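Local coordinates for protein endo-polygalacturonase (Pectobacterium carotovorum subsp. carotovorum, PDB 1BHE) that hydrolyses the alpha-1,4 linkages of polygalacturonic acid, contributing to the maceration and soft rot of plant tissue, at residues 1-6 against 209-214. Residues are numbered along the deposited sequence; the frame is centred on the assembly and turned at random.
Sequences SDSRTV and SKNITI
The irregular N-terminal segment 1-6 comes nearest to strand 210-215 where D2 meets N211, with 4.6 Å between their CA atoms. D2 carries much of the contact. With CG anti to the backbone N (chi1 -171°), its carboxylate reaches T213, whose OG1 donates to D2 OD2 on the anti side at 2.6 Å. The syn sides of both carboxylate oxygens belong to R4, which binds side-on and nearly coplanar: NE donates to D2 OD1, and NH2 forms a salt bridge with D2 OD2 at 2.8 Å. D2 OD1 also accepts from the backbone N of R4 at 3.0 Å in an Asx turn, which bends the chain at S3. Each carboxylate oxygen thus has two good donors, which fixes the rotation of this buried group and probably favours its ionised form. The R4 guanidinium lays one face over the carbonyl oxygen of N211, too poorly angled to bond. Next to D2, S3 grips the N211 amide twice from the same face: its N lies 3.1 Å from OD1, and its OG donates from above the carbonyl plane at 2.6 Å from OD1. A methyl of V6, CG2, rests against the hydroxyl of T213, 3.6 Å from OG1. In the right-handed parallel beta-helix of family 28, the N-terminal segment crosses the outside of the coils: V6 packs on T186 and W188 of strand 183-193, and D2 N bonds to S241 on strand 237-243. The N211 amide spans the same two strands, bonding to D183 and N239, while I212 points inward against F185, P206 and I240.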
loop_
_atom_site.group_PDB
_atom_site.type_symbol
_atom_site.label_atom_id
_atom_site.label_comp_id
_atom_site.label_asym_id
_atom_site.label_seq_id
_atom_site.Cartn_x
_atom_site.Cartn_y
_atom_site.Cartn_z
ATOM N N SER A 1 3.809 6.253 16.296
ATOM C CA SER A 1 2.982 5.069 16.632
ATOM C C SER A 1 1.491 5.384 16.622
ATOM O O SER A 1 1.057 6.523 16.780
ATOM C CB SER A 1 3.366 4.484 17.995
ATOM O OG SER A 1 3.042 5.425 19.010
ATOM N N ASP A 2 0.715 4.377 16.241
ATOM C CA ASP A 2 -0.752 4.461 16.216
ATOM C C ASP A 2 -1.210 4.911 17.598
ATOM O O ASP A 2 -0.627 4.439 18.581
ATOM C CB ASP A 2 -1.261 3.067 15.865
ATOM C CG ASP A 2 -2.729 2.904 15.572
ATOM O OD1 ASP A 2 -3.550 3.713 16.042
ATOM O OD2 ASP A 2 -3.077 1.922 14.868
ATOM N N SER A 3 -2.196 5.797 17.701
ATOM C CA SER A 3 -2.600 6.294 19.016
ATOM C C SER A 3 -3.582 5.349 19.699
ATOM O O SER A 3 -3.850 5.464 20.898
ATOM C CB SER A 3 -3.186 7.700 18.937
ATOM O OG SER A 3 -4.491 7.707 18.389
ATOM N N ARG A 4 -4.121 4.409 18.935
ATOM C CA ARG A 4 -5.070 3.446 19.456
ATOM C C ARG A 4 -4.374 2.258 20.116
ATOM O O ARG A 4 -3.230 1.955 19.787
ATOM C CB ARG A 4 -5.924 2.864 18.316
ATOM C CG ARG A 4 -6.678 3.885 17.476
ATOM C CD ARG A 4 -7.321 3.188 16.280
ATOM N NE ARG A 4 -6.305 2.519 15.465
ATOM C CZ ARG A 4 -6.561 1.546 14.597
ATOM N NH1 ARG A 4 -7.798 1.117 14.403
ATOM N NH2 ARG A 4 -5.573 0.997 13.907
ATOM N N THR A 5 -5.119 1.552 20.963
ATOM C CA THR A 5 -4.622 0.276 21.474
ATOM C C THR A 5 -5.042 -0.756 20.428
ATOM O O THR A 5 -6.202 -0.776 20.017
ATOM C CB THR A 5 -5.174 -0.118 22.845
ATOM O OG1 THR A 5 -6.587 0.100 22.893
ATOM C CG2 THR A 5 -4.508 0.729 23.914
ATOM N N VAL A 6 -4.078 -1.473 19.869
ATOM C CA VAL A 6 -4.352 -2.421 18.798
ATOM C C VAL A 6 -3.884 -3.825 19.178
ATOM O O VAL A 6 -2.689 -4.029 19.395
ATOM C CB VAL A 6 -3.673 -2.015 17.475
ATOM C CG1 VAL A 6 -3.982 -3.034 16.381
ATOM C CG2 VAL A 6 -4.117 -0.626 17.020
ATOM N N SER A 209 -4.452 10.062 6.282
ATOM C CA SER A 209 -5.221 9.279 7.252
ATOM C C SER A 209 -4.475 9.196 8.574
ATOM O O SER A 209 -3.258 9.394 8.597
ATOM C CB SER A 209 -5.458 7.866 6.697
ATOM O OG SER A 209 -6.373 7.897 5.611
ATOM N N LYS A 210 -5.176 8.903 9.670
ATOM C CA LYS A 210 -4.499 8.770 10.951
ATOM C C LYS A 210 -4.792 7.403 11.575
ATOM O O LYS A 210 -5.731 6.721 11.188
ATOM C CB LYS A 210 -4.843 9.853 11.963
ATOM C CG LYS A 210 -6.176 10.546 11.840
ATOM C CD LYS A 210 -6.173 11.982 12.341
ATOM C CE LYS A 210 -5.087 12.860 11.765
ATOM N NZ LYS A 210 -5.541 13.937 10.845
ATOM N N ASN A 211 -3.970 7.070 12.553
ATOM C CA ASN A 211 -4.074 5.866 13.361
ATOM C C ASN A 211 -4.063 4.581 12.549
ATOM O O ASN A 211 -5.055 3.890 12.348
ATOM C CB ASN A 211 -5.313 5.974 14.268
ATOM C CG ASN A 211 -5.184 7.182 15.194
ATOM O OD1 ASN A 211 -4.132 7.392 15.804
ATOM N ND2 ASN A 211 -6.238 7.983 15.293
ATOM N N ILE A 212 -2.861 4.228 12.098
ATOM C CA ILE A 212 -2.590 3.072 11.269
ATOM C C ILE A 212 -1.628 2.071 11.905
ATOM O O ILE A 212 -0.559 2.464 12.378
ATOM C CB ILE A 212 -1.895 3.510 9.953
ATOM C CG1 ILE A 212 -2.598 4.682 9.274
ATOM C CG2 ILE A 212 -1.753 2.321 9.007
ATOM C CD1 ILE A 212 -4.039 4.455 8.893
ATOM N N THR A 213 -1.962 0.788 11.820
ATOM C CA THR A 213 -1.059 -0.258 12.281
ATOM C C THR A 213 -0.876 -1.299 11.176
ATOM O O THR A 213 -1.859 -1.826 10.662
ATOM C CB THR A 213 -1.548 -0.985 13.544
ATOM O OG1 THR A 213 -1.443 -0.100 14.664
ATOM C CG2 THR A 213 -0.725 -2.230 13.852
ATOM N N ILE A 214 0.373 -1.570 10.819
ATOM C CA ILE A 214 0.677 -2.650 9.869
ATOM C C ILE A 214 1.604 -3.605 10.640
ATOM O O ILE A 214 2.706 -3.189 11.007
ATOM C CB ILE A 214 1.300 -2.176 8.559
ATOM C CG1 ILE A 214 0.361 -1.240 7.787
ATOM C CG2 ILE A 214 1.665 -3.386 7.696
ATOM C CD1 ILE A 214 0.976 -0.539 6.596
#